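Local coordinates for protein C2 toxin component I (Clostridium botulinum, PDB 2J3X) that acts as the enzymatic component of the binary C2 toxin, an ADP-ribosyltransferase whose target is probably actin in the host cell, at residues 97-102 with 165-170; 145-150 with 189-194; 258-263 with 343-348; 363-368 with 398-403; 375-380 with 388-393. The protein carries 2 engineered substitutions. All coordinates share one frame; numbering follows the deposited sequence.

Contact 1 of 5, residues 97-102 with 165-170; sequences DAIGYV and KTRVPT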
# COMPACT_ATOMS: atom_id res chain seq x y z
N ASP A 97 22.87 11.37 3.98
CA ASP A 97 21.49 11.52 3.49
C ASP A 97 21.55 11.70 1.97
O ASP A 97 22.60 12.05 1.43
CB ASP A 97 20.83 12.75 4.06
CG ASP A 97 20.48 12.65 5.54
OD1 ASP A 97 20.71 11.61 6.20
OD2 ASP A 97 19.91 13.66 6.02
N ALA A 98 20.43 11.49 1.26
CA ALA A 98 20.46 11.66 -0.20
C ALA A 98 19.19 12.42 -0.52
O ALA A 98 18.13 12.09 0.00
CB ALA A 98 20.46 10.30 -0.91
N ILE A 99 19.31 13.42 -1.39
CA ILE A 99 18.14 14.22 -1.78
C ILE A 99 17.86 13.90 -3.26
O ILE A 99 18.77 13.86 -4.08
CB ILE A 99 18.47 15.70 -1.63
CG1 ILE A 99 18.68 16.01 -0.12
CG2 ILE A 99 17.35 16.59 -2.21
CD1 ILE A 99 19.33 17.31 0.09
N GLY A 100 16.58 13.75 -3.62
CA GLY A 100 16.28 13.53 -5.03
C GLY A 100 14.78 13.36 -5.19
O GLY A 100 14.02 13.76 -4.32
N TYR A 101 14.36 12.80 -6.31
CA TYR A 101 12.96 12.83 -6.72
C TYR A 101 12.45 11.40 -6.73
O TYR A 101 13.01 10.54 -7.45
CB TYR A 101 12.85 13.38 -8.11
CG TYR A 101 13.38 14.77 -8.27
CD1 TYR A 101 12.85 15.82 -7.51
CD2 TYR A 101 14.43 15.04 -9.18
CE1 TYR A 101 13.32 17.16 -7.70
CE2 TYR A 101 14.93 16.38 -9.34
CZ TYR A 101 14.37 17.40 -8.60
OH TYR A 101 14.82 18.72 -8.73
N VAL A 102 11.40 11.13 -5.96
CA VAL A 102 10.88 9.76 -5.96
C VAL A 102 9.88 9.50 -7.09
O VAL A 102 9.19 10.41 -7.54
CB VAL A 102 10.28 9.35 -4.57
CG1 VAL A 102 11.41 9.08 -3.56
CG2 VAL A 102 9.37 10.43 -3.99
N LYS A 165 9.85 15.48 -4.23
CA LYS A 165 11.27 15.59 -3.76
C LYS A 165 11.29 15.13 -2.29
O LYS A 165 10.37 15.46 -1.53
CB LYS A 165 11.71 17.05 -3.85
CG LYS A 165 13.18 17.28 -3.54
CD LYS A 165 13.54 18.76 -3.78
CE LYS A 165 14.97 19.00 -3.48
NZ LYS A 165 15.17 20.49 -3.78
N THR A 166 12.28 14.33 -1.93
CA THR A 166 12.38 13.83 -0.58
C THR A 166 13.85 13.71 -0.19
O THR A 166 14.73 13.91 -1.00
CB THR A 166 11.66 12.46 -0.41
OG1 THR A 166 11.54 12.17 1.00
CG2 THR A 166 12.43 11.34 -1.09
N ARG A 167 14.09 13.41 1.07
CA ARG A 167 15.43 13.14 1.61
C ARG A 167 15.44 11.73 2.20
O ARG A 167 14.61 11.41 3.07
CB ARG A 167 15.69 14.18 2.70
CG ARG A 167 16.98 14.03 3.51
CD ARG A 167 17.13 15.29 4.34
NE ARG A 167 18.50 15.42 4.82
CZ ARG A 167 19.31 16.48 4.67
NH1 ARG A 167 18.92 17.60 4.03
NH2 ARG A 167 20.53 16.41 5.17
N VAL A 168 16.36 10.88 1.75
CA VAL A 168 16.49 9.55 2.29
C VAL A 168 17.56 9.62 3.39
O VAL A 168 18.67 10.09 3.15
CB VAL A 168 17.01 8.58 1.22
CG1 VAL A 168 17.10 7.14 1.79
CG2 VAL A 168 16.12 8.68 -0.04
N PRO A 169 17.21 9.13 4.60
CA PRO A 169 18.16 9.13 5.72
C PRO A 169 19.40 8.28 5.57
O PRO A 169 19.35 7.19 4.99
CB PRO A 169 17.30 8.67 6.91
CG PRO A 169 15.89 9.04 6.49
CD PRO A 169 15.89 8.65 5.03
N THR A 170 20.53 8.74 6.14
CA THR A 170 21.73 7.93 6.21
C THR A 170 21.36 6.62 6.91
O THR A 170 20.41 6.59 7.71
CB THR A 170 22.88 8.60 7.04
OG1 THR A 170 22.38 8.79 8.35
CG2 THR A 170 23.06 9.95 6.60
O HOH W 1 14.47 20.76 -6.96
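R167 turns the edge of its guanidinium to D97 and can be followed from CB to its tip. CB sits loosely beside A98 O; CG, placed anti to the backbone N (chi1 175°), passes D97 OD2 and CB loosely, and the chain stays extended as far as NE. CD passes 3.6 Å from D97 OD2, and then NE meets that same oxygen at 2.6 Å with an N-H...O angle of 161°. NH2 reaches D97 OD2 as well, at 2.9 Å, a side-on salt bridge to one atom. The oxygen lies in the guanidinium plane, while the carboxylate stands 87° to it and is approached from the anti side, somewhat out of the carboxylate plane. NH1 lies 4.0 Å from I99 CD1. D97 OD1 takes the backbone N of T170 at 2.9 Å. These bonds lie at one end of the antiparallel pairing of strands 98-102 and 162-168, neighbours in the mixed sheet of the N-terminal ADP-ribosyltransferase-like half. On the face shared by I99 and Y101, K165 runs out fully extended, its CE 3.6 Å from I99 CG2. A water gives to Y101 OH and accepts from K165 NZ at 3.3 Å; the main partner of Y101 OH is D153, by a hydrogen bond.

Contact 2 of 5, residues 145-150 with 189-194; sequences SFISLG and QGFSII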
# COMPACT_ATOMS: atom_id res chain seq x y z
N SER A 145 6.36 -1.38 -4.62
CA SER A 145 7.54 -1.93 -5.29
C SER A 145 8.77 -1.24 -4.70
O SER A 145 8.64 -0.44 -3.78
CB SER A 145 7.50 -1.67 -6.80
OG SER A 145 7.51 -0.24 -7.05
N PHE A 146 9.94 -1.61 -5.21
CA PHE A 146 11.15 -0.82 -4.92
C PHE A 146 10.85 0.61 -5.34
O PHE A 146 10.09 0.83 -6.31
CB PHE A 146 12.29 -1.34 -5.78
CG PHE A 146 12.55 -2.79 -5.53
CD1 PHE A 146 13.14 -3.21 -4.31
CD2 PHE A 146 12.15 -3.73 -6.48
CE1 PHE A 146 13.40 -4.59 -4.07
CE2 PHE A 146 12.40 -5.11 -6.25
CZ PHE A 146 13.02 -5.54 -5.07
N ILE A 147 11.46 1.56 -4.65
CA ILE A 147 11.28 2.97 -4.96
C ILE A 147 12.59 3.49 -5.55
O ILE A 147 13.69 3.00 -5.19
CB ILE A 147 10.80 3.72 -3.68
CG1 ILE A 147 10.26 5.11 -3.97
CG2 ILE A 147 11.89 3.73 -2.61
CD1 ILE A 147 9.72 5.82 -2.70
N SER A 148 12.49 4.37 -6.55
CA SER A 148 13.68 4.91 -7.22
C SER A 148 13.82 6.36 -6.81
O SER A 148 12.81 7.05 -6.69
CB SER A 148 13.51 4.85 -8.72
OG SER A 148 13.45 3.49 -9.18
N LEU A 149 15.04 6.83 -6.57
CA LEU A 149 15.26 8.23 -6.22
C LEU A 149 16.13 8.85 -7.32
O LEU A 149 17.35 8.56 -7.36
CB LEU A 149 15.97 8.35 -4.88
CG LEU A 149 16.14 9.80 -4.41
CD1 LEU A 149 14.92 10.41 -3.65
CD2 LEU A 149 17.40 9.93 -3.48
N GLY A 150 15.52 9.61 -8.23
CA GLY A 150 16.28 10.25 -9.34
C GLY A 150 17.15 11.37 -8.76
O GLY A 150 16.70 12.12 -7.91
N GLN A 189 11.44 -2.13 -1.06
CA GLN A 189 10.01 -2.09 -1.25
C GLN A 189 9.33 -1.53 0.02
O GLN A 189 9.84 -1.67 1.15
CB GLN A 189 9.51 -3.54 -1.35
CG GLN A 189 9.98 -4.29 -2.60
CD GLN A 189 9.13 -5.53 -2.82
OE1 GLN A 189 9.67 -6.62 -2.88
NE2 GLN A 189 7.78 -5.37 -2.94
N GLY A 190 8.15 -0.94 -0.18
CA GLY A 190 7.26 -0.69 0.94
C GLY A 190 7.44 0.62 1.71
O GLY A 190 6.92 0.76 2.83
N PHE A 191 8.16 1.57 1.13
CA PHE A 191 8.19 2.89 1.74
C PHE A 191 6.97 3.65 1.33
O PHE A 191 6.43 3.41 0.23
CB PHE A 191 9.41 3.71 1.26
CG PHE A 191 10.70 3.31 1.93
CD1 PHE A 191 10.87 3.55 3.28
CD2 PHE A 191 11.73 2.70 1.20
CE1 PHE A 191 12.05 3.16 3.94
CE2 PHE A 191 12.93 2.30 1.85
CZ PHE A 191 13.07 2.56 3.21
N SER A 192 6.60 4.63 2.15
CA SER A 192 5.54 5.56 1.80
C SER A 192 6.09 6.97 1.73
O SER A 192 7.16 7.25 2.29
CB SER A 192 4.43 5.55 2.86
OG SER A 192 3.80 4.26 2.86
N ILE A 193 5.33 7.82 1.06
CA ILE A 193 5.64 9.26 1.05
C ILE A 193 4.46 9.96 1.71
O ILE A 193 3.31 9.64 1.43
CB ILE A 193 5.84 9.76 -0.37
CG1 ILE A 193 7.21 9.33 -0.89
CG2 ILE A 193 5.94 11.29 -0.39
CD1 ILE A 193 8.43 10.20 -0.27
N ILE A 194 4.77 10.91 2.60
CA ILE A 194 3.80 11.80 3.21
C ILE A 194 4.07 13.24 2.69
O ILE A 194 5.07 13.87 3.07
CB ILE A 194 3.93 11.79 4.72
CG1 ILE A 194 3.72 10.38 5.27
CG2 ILE A 194 2.87 12.76 5.34
CD1 ILE A 194 3.99 10.28 6.79
O HOH W 2 9.32 1.55 -1.47
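The F146 ring carries Q189 on one face: Q189 CG lies 3.9 Å from the ring centroid of F146 and 18° off the normal, a CH-pi contact set slightly toward the rim. The Q189 amide is turned 58° from the ring. A second ring, F191, is met obliquely by I147, whose CG2 comes to 4.0 Å from F191 CD2, and it also meets the ring of F172 with the two planes nearly parallel. The contact involves strands 147-150 and 191-203 and the residues before them. Both strands belong to the mixed sheet of the N-terminal ADP-ribosyltransferase-like half, but they are not neighbours in it. No conventional backbone hydrogen bond joins them; side chains, a CA-H...O contact and a water make the link.

Q189 has CG anti to its carbonyl carbon (chi1 -67°), which brings that methylene over F146 while the extended chain carries the amide beyond the ring. There OE1 takes R86 NE, and NE2 gives to F144 O and S57 O. F146 itself packs against helix 77-90, through I85, R86 and L89. Q189 CA makes its CA-H...O contact of 3.3 Å with S145 O. G190, with a positive phi that suits glycine, turns the chain between Q189 and F191. A water bridges the two backbones, lying 3.1 Å from S145 O, to which it probably gives, and accepting from F191 N at 2.8 Å.

Contact 3 of 5, residues 258-263 with 343-348; sequences KAINSY and NLSFSS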
# COMPACT_ATOMS: atom_id res chain seq x y z
N LYS A 258 -24.27 -14.50 12.27
CA LYS A 258 -25.27 -14.32 11.21
C LYS A 258 -26.44 -13.45 11.70
O LYS A 258 -26.82 -12.46 11.07
CB LYS A 258 -25.70 -15.69 10.64
CG LYS A 258 -24.57 -16.37 9.82
CD LYS A 258 -25.05 -17.62 9.07
CE LYS A 258 -23.91 -18.17 8.19
NZ LYS A 258 -24.38 -18.91 6.96
N ALA A 259 -26.98 -13.79 12.87
CA ALA A 259 -28.12 -13.08 13.41
C ALA A 259 -27.79 -11.62 13.69
O ALA A 259 -28.56 -10.72 13.40
CB ALA A 259 -28.59 -13.76 14.68
N ILE A 260 -26.59 -11.40 14.26
CA ILE A 260 -26.22 -10.07 14.70
C ILE A 260 -25.91 -9.18 13.48
O ILE A 260 -26.32 -8.02 13.44
CB ILE A 260 -25.02 -10.16 15.69
CG1 ILE A 260 -25.55 -10.47 17.11
CG2 ILE A 260 -24.26 -8.84 15.72
CD1 ILE A 260 -24.45 -10.73 18.16
N ASN A 261 -25.19 -9.73 12.52
CA ASN A 261 -24.84 -9.04 11.25
C ASN A 261 -26.15 -8.65 10.53
O ASN A 261 -26.31 -7.50 10.12
CB ASN A 261 -24.01 -9.97 10.33
CG ASN A 261 -22.56 -10.12 10.78
OD1 ASN A 261 -22.08 -9.36 11.64
ND2 ASN A 261 -21.85 -11.11 10.20
N SER A 262 -27.08 -9.61 10.41
CA SER A 262 -28.37 -9.33 9.68
C SER A 262 -29.14 -8.22 10.35
O SER A 262 -29.59 -7.27 9.68
CB SER A 262 -29.22 -10.57 9.52
OG SER A 262 -28.54 -11.48 8.67
N TYR A 263 -29.27 -8.31 11.67
CA TYR A 263 -29.97 -7.33 12.47
C TYR A 263 -29.40 -5.95 12.26
O TYR A 263 -30.11 -5.00 11.93
CB TYR A 263 -29.89 -7.74 13.94
CG TYR A 263 -30.61 -6.87 14.95
CD1 TYR A 263 -32.03 -6.84 15.00
CD2 TYR A 263 -29.89 -6.13 15.90
CE1 TYR A 263 -32.69 -6.06 15.94
CE2 TYR A 263 -30.56 -5.36 16.87
CZ TYR A 263 -31.98 -5.34 16.87
OH TYR A 263 -32.65 -4.60 17.82
N ASN A 343 -19.87 0.11 7.18
CA ASN A 343 -19.98 -1.27 7.69
C ASN A 343 -20.98 -1.20 8.81
O ASN A 343 -20.63 -0.80 9.90
CB ASN A 343 -18.62 -1.76 8.25
CG ASN A 343 -17.61 -2.02 7.19
OD1 ASN A 343 -17.54 -3.12 6.64
ND2 ASN A 343 -16.77 -1.01 6.90
N LEU A 344 -22.25 -1.56 8.55
CA LEU A 344 -23.26 -1.42 9.61
C LEU A 344 -23.07 -2.37 10.78
O LEU A 344 -23.29 -1.99 11.90
CB LEU A 344 -24.67 -1.58 9.00
CG LEU A 344 -25.15 -0.38 8.17
CD1 LEU A 344 -26.59 -0.65 7.66
CD2 LEU A 344 -25.10 0.86 9.01
N SER A 345 -22.60 -3.57 10.50
CA SER A 345 -22.26 -4.52 11.53
C SER A 345 -20.76 -4.42 11.90
O SER A 345 -20.00 -3.65 11.30
CB SER A 345 -22.53 -5.95 11.06
OG SER A 345 -22.56 -6.83 12.18
N PHE A 346 -20.37 -5.24 12.87
CA PHE A 346 -18.92 -5.50 13.13
C PHE A 346 -18.29 -6.05 11.85
O PHE A 346 -18.98 -6.74 11.07
CB PHE A 346 -18.79 -6.51 14.27
CG PHE A 346 -19.50 -6.07 15.51
CD1 PHE A 346 -18.90 -5.18 16.39
CD2 PHE A 346 -20.82 -6.53 15.77
CE1 PHE A 346 -19.61 -4.73 17.53
CE2 PHE A 346 -21.52 -6.10 16.89
CZ PHE A 346 -20.91 -5.22 17.80
N SER A 347 -17.01 -5.81 11.63
CA SER A 347 -16.42 -6.33 10.41
C SER A 347 -15.05 -6.92 10.66
O SER A 347 -14.28 -6.36 11.47
CB SER A 347 -16.39 -5.29 9.28
OG SER A 347 -15.62 -4.15 9.61
N SER A 348 -14.78 -8.05 10.02
CA SER A 348 -13.50 -8.74 10.18
C SER A 348 -12.47 -8.24 9.17
O SER A 348 -12.75 -7.98 7.97
CB SER A 348 -13.67 -10.26 10.01
OG SER A 348 -14.04 -10.47 8.70
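S345 OG donates to N261 OD1 at 2.6 Å, the one hydrogen bond across this contact. The hydroxyl approaches the amide oxygen at a C=O...O angle of 131°, tilted 24° from the carbonyl plane. With OG anti to the backbone N (chi1 -164°), S345 points its hydroxyl toward N261 on helix 257-265. Beside it I260 CG2 touches the rim of the F346 ring, 4.0 Å from F346 CE2 and near the ring plane.

One shell out, Y252 serves both pairs: its hydroxyl bonds to N261 OD1, and its ring meets F346 edge-to-face. I282 and S283 of helix 273-286 and L391 of strand 389-392 pack round F346 as well. The contact thus joins a helix of the C-terminal ADP-ribosyltransferase half to the loop leading into strand 347-350, where S348 opens a Ser-Thr-Ser sequence that probably corresponds to the STS motif of this family. With two hydroxyls on OD1, the amide oxygen of N261 is well supplied, which should fix the flip of its side chain.

Contact 4 of 5, residues 363-368 with 398-403; sequences FIFRLR and FKIFRI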
# COMPACT_ATOMS: atom_id res chain seq x y z
N PHE A 363 -11.31 -7.27 -4.73
CA PHE A 363 -11.35 -5.92 -4.14
C PHE A 363 -10.68 -5.98 -2.76
O PHE A 363 -11.26 -6.46 -1.79
CB PHE A 363 -12.79 -5.37 -4.09
CG PHE A 363 -13.43 -5.30 -5.47
CD1 PHE A 363 -14.11 -6.43 -5.99
CD2 PHE A 363 -13.32 -4.16 -6.24
CE1 PHE A 363 -14.69 -6.41 -7.27
CE2 PHE A 363 -13.91 -4.10 -7.56
CZ PHE A 363 -14.62 -5.26 -8.08
N ILE A 364 -9.43 -5.52 -2.70
CA ILE A 364 -8.62 -5.73 -1.49
C ILE A 364 -8.61 -4.42 -0.71
O ILE A 364 -7.92 -3.51 -1.09
CB ILE A 364 -7.18 -6.06 -1.87
CG1 ILE A 364 -7.07 -7.25 -2.85
CG2 ILE A 364 -6.31 -6.25 -0.58
CD1 ILE A 364 -5.79 -7.21 -3.76
N PHE A 365 -9.37 -4.34 0.38
CA PHE A 365 -9.32 -3.15 1.23
C PHE A 365 -8.07 -3.20 2.06
O PHE A 365 -7.84 -4.18 2.78
CB PHE A 365 -10.50 -2.99 2.13
CG PHE A 365 -11.71 -2.42 1.42
CD1 PHE A 365 -11.85 -1.06 1.26
CD2 PHE A 365 -12.65 -3.28 0.87
CE1 PHE A 365 -12.99 -0.52 0.60
CE2 PHE A 365 -13.79 -2.74 0.20
CZ PHE A 365 -13.93 -1.35 0.07
N ARG A 366 -7.24 -2.17 1.87
CA ARG A 366 -5.98 -2.01 2.64
C ARG A 366 -6.34 -0.89 3.63
O ARG A 366 -6.26 0.30 3.33
CB ARG A 366 -4.84 -1.67 1.63
CG ARG A 366 -3.48 -1.42 2.41
CD ARG A 366 -2.32 -1.39 1.45
NE ARG A 366 -1.09 -1.09 2.20
CZ ARG A 366 -0.48 0.10 2.22
NH1 ARG A 366 -0.95 1.11 1.48
NH2 ARG A 366 0.66 0.26 2.96
N LEU A 367 -6.80 -1.28 4.82
CA LEU A 367 -7.45 -0.36 5.75
C LEU A 367 -6.41 0.17 6.72
O LEU A 367 -5.75 -0.62 7.38
CB LEU A 367 -8.52 -1.10 6.61
CG LEU A 367 -9.61 -1.70 5.71
CD1 LEU A 367 -10.55 -2.56 6.53
CD2 LEU A 367 -10.36 -0.56 4.99
N ARG A 368 -6.28 1.48 6.84
CA ARG A 368 -5.46 2.03 7.91
C ARG A 368 -6.24 2.03 9.21
O ARG A 368 -7.25 2.73 9.33
CB ARG A 368 -4.96 3.45 7.52
CG ARG A 368 -4.13 4.12 8.70
CD ARG A 368 -3.81 5.60 8.30
NE ARG A 368 -3.13 5.59 6.99
CZ ARG A 368 -3.25 6.51 6.02
NH1 ARG A 368 -4.04 7.54 6.16
NH2 ARG A 368 -2.60 6.34 4.84
N PHE A 398 -15.03 4.14 6.42
CA PHE A 398 -13.73 4.41 5.79
C PHE A 398 -13.91 5.28 4.53
O PHE A 398 -14.97 5.28 3.92
CB PHE A 398 -13.02 3.09 5.38
CG PHE A 398 -12.57 2.28 6.54
CD1 PHE A 398 -11.31 2.55 7.15
CD2 PHE A 398 -13.41 1.29 7.07
CE1 PHE A 398 -10.86 1.78 8.26
CE2 PHE A 398 -13.00 0.57 8.21
CZ PHE A 398 -11.75 0.80 8.80
N LYS A 399 -12.89 6.05 4.19
CA LYS A 399 -12.89 6.84 2.98
C LYS A 399 -11.73 6.32 2.14
O LYS A 399 -10.61 6.22 2.64
CB LYS A 399 -12.65 8.33 3.30
CG LYS A 399 -12.66 9.19 2.06
CD LYS A 399 -12.94 10.70 2.47
CE LYS A 399 -12.43 11.68 1.42
NZ LYS A 399 -13.42 12.04 0.33
N ILE A 400 -12.00 5.91 0.89
CA ILE A 400 -10.98 5.51 -0.03
C ILE A 400 -10.20 6.68 -0.51
O ILE A 400 -10.79 7.67 -0.97
CB ILE A 400 -11.66 4.84 -1.30
CG1 ILE A 400 -12.48 3.64 -0.76
CG2 ILE A 400 -10.62 4.43 -2.31
CD1 ILE A 400 -13.38 2.94 -1.89
N PHE A 401 -8.88 6.57 -0.41
CA PHE A 401 -8.06 7.67 -0.92
C PHE A 401 -7.13 7.27 -2.05
O PHE A 401 -6.51 8.15 -2.67
CB PHE A 401 -7.36 8.38 0.28
CG PHE A 401 -6.29 7.55 0.93
CD1 PHE A 401 -4.95 7.50 0.36
CD2 PHE A 401 -6.59 6.80 2.08
CE1 PHE A 401 -3.95 6.69 0.98
CE2 PHE A 401 -5.56 5.97 2.69
CZ PHE A 401 -4.28 5.91 2.13
N ARG A 402 -7.00 5.98 -2.37
CA ARG A 402 -6.25 5.60 -3.57
C ARG A 402 -6.59 4.15 -3.88
O ARG A 402 -6.90 3.37 -2.97
CB ARG A 402 -4.73 5.70 -3.28
CG ARG A 402 -3.85 5.42 -4.50
CD ARG A 402 -2.34 5.64 -4.14
NE ARG A 402 -1.89 4.59 -3.19
CZ ARG A 402 -0.62 4.17 -3.05
NH1 ARG A 402 0.37 4.75 -3.73
NH2 ARG A 402 -0.37 3.13 -2.24
N ILE A 403 -6.54 3.82 -5.15
CA ILE A 403 -6.85 2.49 -5.62
C ILE A 403 -5.80 2.17 -6.63
O ILE A 403 -5.62 2.87 -7.65
CB ILE A 403 -8.27 2.41 -6.30
CG1 ILE A 403 -9.33 2.76 -5.29
CG2 ILE A 403 -8.53 0.96 -6.81
CD1 ILE A 403 -10.67 3.19 -5.97
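Apolar packing leads: L367 CD2 stands over the centre of the F398 ring, 3.8 Å from its centroid and 10° off the normal, a CH-pi contact. F365 CE1 touches I400 CD1 more loosely, at 4.3 Å. A polar atom meets the edge of the F398 ring, where R368 O lies in plane, 3.9 Å from F398 CE1. Strands 363-369 and 397-411 belong to one five-stranded sheet of the C-terminal half, but 414-426 runs between them, and the short segments run at 115° to each other, so contact is almost wholly through side chains. A classic beta bulge at F401 and R402, opposite D422, interrupts the regular pairing.

The charged contacts follow. R366 NH1 and R402 NH2 are 4.3 Å apart, and D422 takes a salt bridge from each, which probably eases their closeness; R366 also pairs with D220, and R402 NH2 bonds to T142 O. R368, bent at chi3, brings NH2 obliquely to within 3.2 Å of F401 CZ, guanidinium and ring planes 34° apart. NE makes a salt bridge to E218 and NH1 a hydrogen bond to Q139.

Contact 5 of 5, residues 375-380 with 388-393; sequences GAFIYG and QEILLN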
# COMPACT_ATOMS: atom_id res chain seq x y z
N GLY A 375 -11.62 -1.76 18.20
CA GLY A 375 -11.41 -3.06 17.59
C GLY A 375 -10.44 -3.84 18.44
O GLY A 375 -9.84 -3.31 19.37
N ALA A 376 -10.25 -5.12 18.10
CA ALA A 376 -9.29 -5.95 18.84
C ALA A 376 -8.78 -7.03 17.93
O ALA A 376 -9.53 -7.58 17.10
CB ALA A 376 -9.97 -6.61 20.06
N PHE A 377 -7.53 -7.38 18.13
CA PHE A 377 -7.01 -8.62 17.50
C PHE A 377 -7.56 -9.77 18.32
O PHE A 377 -7.50 -9.78 19.54
CB PHE A 377 -5.47 -8.59 17.56
CG PHE A 377 -4.77 -9.66 16.77
CD1 PHE A 377 -4.83 -11.04 17.16
CD2 PHE A 377 -4.04 -9.32 15.66
CE1 PHE A 377 -4.15 -12.02 16.43
CE2 PHE A 377 -3.31 -10.28 14.92
CZ PHE A 377 -3.35 -11.66 15.33
N ILE A 378 -8.12 -10.76 17.60
CA ILE A 378 -8.73 -11.93 18.23
C ILE A 378 -7.60 -12.89 18.57
O ILE A 378 -7.28 -13.84 17.82
CB ILE A 378 -9.79 -12.50 17.28
CG1 ILE A 378 -10.83 -11.41 16.95
CG2 ILE A 378 -10.45 -13.77 17.90
CD1 ILE A 378 -11.55 -10.78 18.12
N TYR A 379 -6.98 -12.61 19.72
CA TYR A 379 -5.84 -13.39 20.23
C TYR A 379 -6.28 -14.03 21.53
O TYR A 379 -6.87 -13.36 22.37
CB TYR A 379 -4.61 -12.50 20.47
CG TYR A 379 -3.39 -13.32 20.83
CD1 TYR A 379 -2.62 -13.90 19.85
CD2 TYR A 379 -3.02 -13.53 22.18
CE1 TYR A 379 -1.52 -14.72 20.16
CE2 TYR A 379 -1.90 -14.36 22.50
CZ TYR A 379 -1.16 -14.94 21.49
OH TYR A 379 -0.06 -15.75 21.77
N GLY A 380 -5.99 -15.33 21.69
CA GLY A 380 -6.34 -16.00 22.97
C GLY A 380 -7.62 -16.82 22.83
O GLY A 380 -8.05 -17.49 23.79
N GLN A 388 -5.50 -14.50 12.24
CA GLN A 388 -5.00 -13.15 12.56
C GLN A 388 -6.05 -12.09 12.34
O GLN A 388 -5.81 -11.05 11.70
CB GLN A 388 -3.75 -12.82 11.75
CG GLN A 388 -2.66 -13.87 11.95
CD GLN A 388 -1.34 -13.48 11.29
OE1 GLN A 388 -1.12 -12.32 10.98
NE2 GLN A 388 -0.44 -14.45 11.16
N GLU A 389 -7.21 -12.31 12.94
CA GLU A 389 -8.32 -11.40 12.74
C GLU A 389 -8.24 -10.18 13.64
O GLU A 389 -8.01 -10.30 14.85
CB GLU A 389 -9.65 -12.13 13.06
CG GLU A 389 -10.83 -11.17 13.01
CD GLU A 389 -12.20 -11.87 13.03
OE1 GLU A 389 -12.24 -13.12 12.85
OE2 GLU A 389 -13.22 -11.16 13.16
N ILE A 390 -8.46 -9.02 13.06
CA ILE A 390 -8.78 -7.87 13.88
C ILE A 390 -10.27 -7.58 13.62
O ILE A 390 -10.67 -7.29 12.49
CB ILE A 390 -7.91 -6.63 13.52
CG1 ILE A 390 -6.46 -6.84 14.05
CG2 ILE A 390 -8.46 -5.40 14.26
CD1 ILE A 390 -5.43 -5.77 13.53
N LEU A 391 -11.06 -7.63 14.69
CA LEU A 391 -12.49 -7.36 14.58
C LEU A 391 -12.76 -5.89 14.86
O LEU A 391 -12.38 -5.38 15.94
CB LEU A 391 -13.28 -8.27 15.57
CG LEU A 391 -14.79 -8.00 15.57
CD1 LEU A 391 -15.30 -8.48 14.27
CD2 LEU A 391 -15.46 -8.80 16.72
N LEU A 392 -13.41 -5.22 13.92
CA LEU A 392 -13.69 -3.78 14.12
C LEU A 392 -15.10 -3.56 14.65
O LEU A 392 -16.03 -4.30 14.27
CB LEU A 392 -13.56 -3.02 12.77
CG LEU A 392 -12.23 -3.18 12.03
CD1 LEU A 392 -12.23 -2.27 10.79
CD2 LEU A 392 -11.09 -2.75 12.92
N ASN A 393 -15.25 -2.48 15.43
CA ASN A 393 -16.55 -2.10 15.95
C ASN A 393 -17.56 -1.85 14.82
O ASN A 393 -17.17 -1.50 13.65
CB ASN A 393 -16.41 -0.88 16.83
CG ASN A 393 -17.60 -0.66 17.72
OD1 ASN A 393 -18.32 -1.62 18.05
ND2 ASN A 393 -17.81 0.60 18.14
O HOH W 3 -7.24 -14.27 15.06
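Strands 375-377 and 389-392 form a beta hairpin in the three-stranded antiparallel sheet, 375-377 at the edge and 389-392 in the middle, next to 347-350. By position and sequence the loop joining them is probably the ADP-ribosylating turn-turn loop, and Q388 and E389 end an E-X-E sequence. A376 and L391 make the hydrogen-bonded pair. A376 N lies 3.0 Å from L391 O. In return, L391 N gives to A376 O at 2.9 Å. Further out, I378 N gives a straight bond to E389 O, 2.8 Å long and 170° at the hydrogen.

That same E389 O also lies over one face of the F377 ring, 3.8 Å above its plane and off toward the rim. F377, with CG anti to the backbone N (chi1 -171°), is carried alongside Q388, its CZ 3.6 Å from Q388 CA, while the I390 side chain crosses that of F377 at about a right angle, its CG1 near F377 CD2. I378 and E389 run side by side, I378 CG1 3.9 Å from E389 CG, and I378 CD1 rests on L391 CB. I378 is the centre of an inverse gamma turn. Just there a water bridges the strands, probably giving to I378 O at 2.8 Å and accepting from E389 N at 2.9 Å.

How the contacts relate
From the N terminus, strand 98-102 opens contact 1, and 145-150 opens contact 2 before 165-170 closes contact 1. Contact 2 then closes at 189-194, so the two cross, and they touch through a probable hydrogen bond from G150 N to Y101 O. The chain passes on to the second half, where contact 3 opens at 258-263 and closes at 343-348. Contact 4 opens next at 363-368; the hairpin of contact 5 lies wholly within its span, before 398-403 closes it. Contacts 3 and 5 share the small antiparallel sheet, and F398 of contact 4 packs on L392 of contact 5. Contacts 2 and 4 approach across the halves, nearest atoms about 5 Å apart.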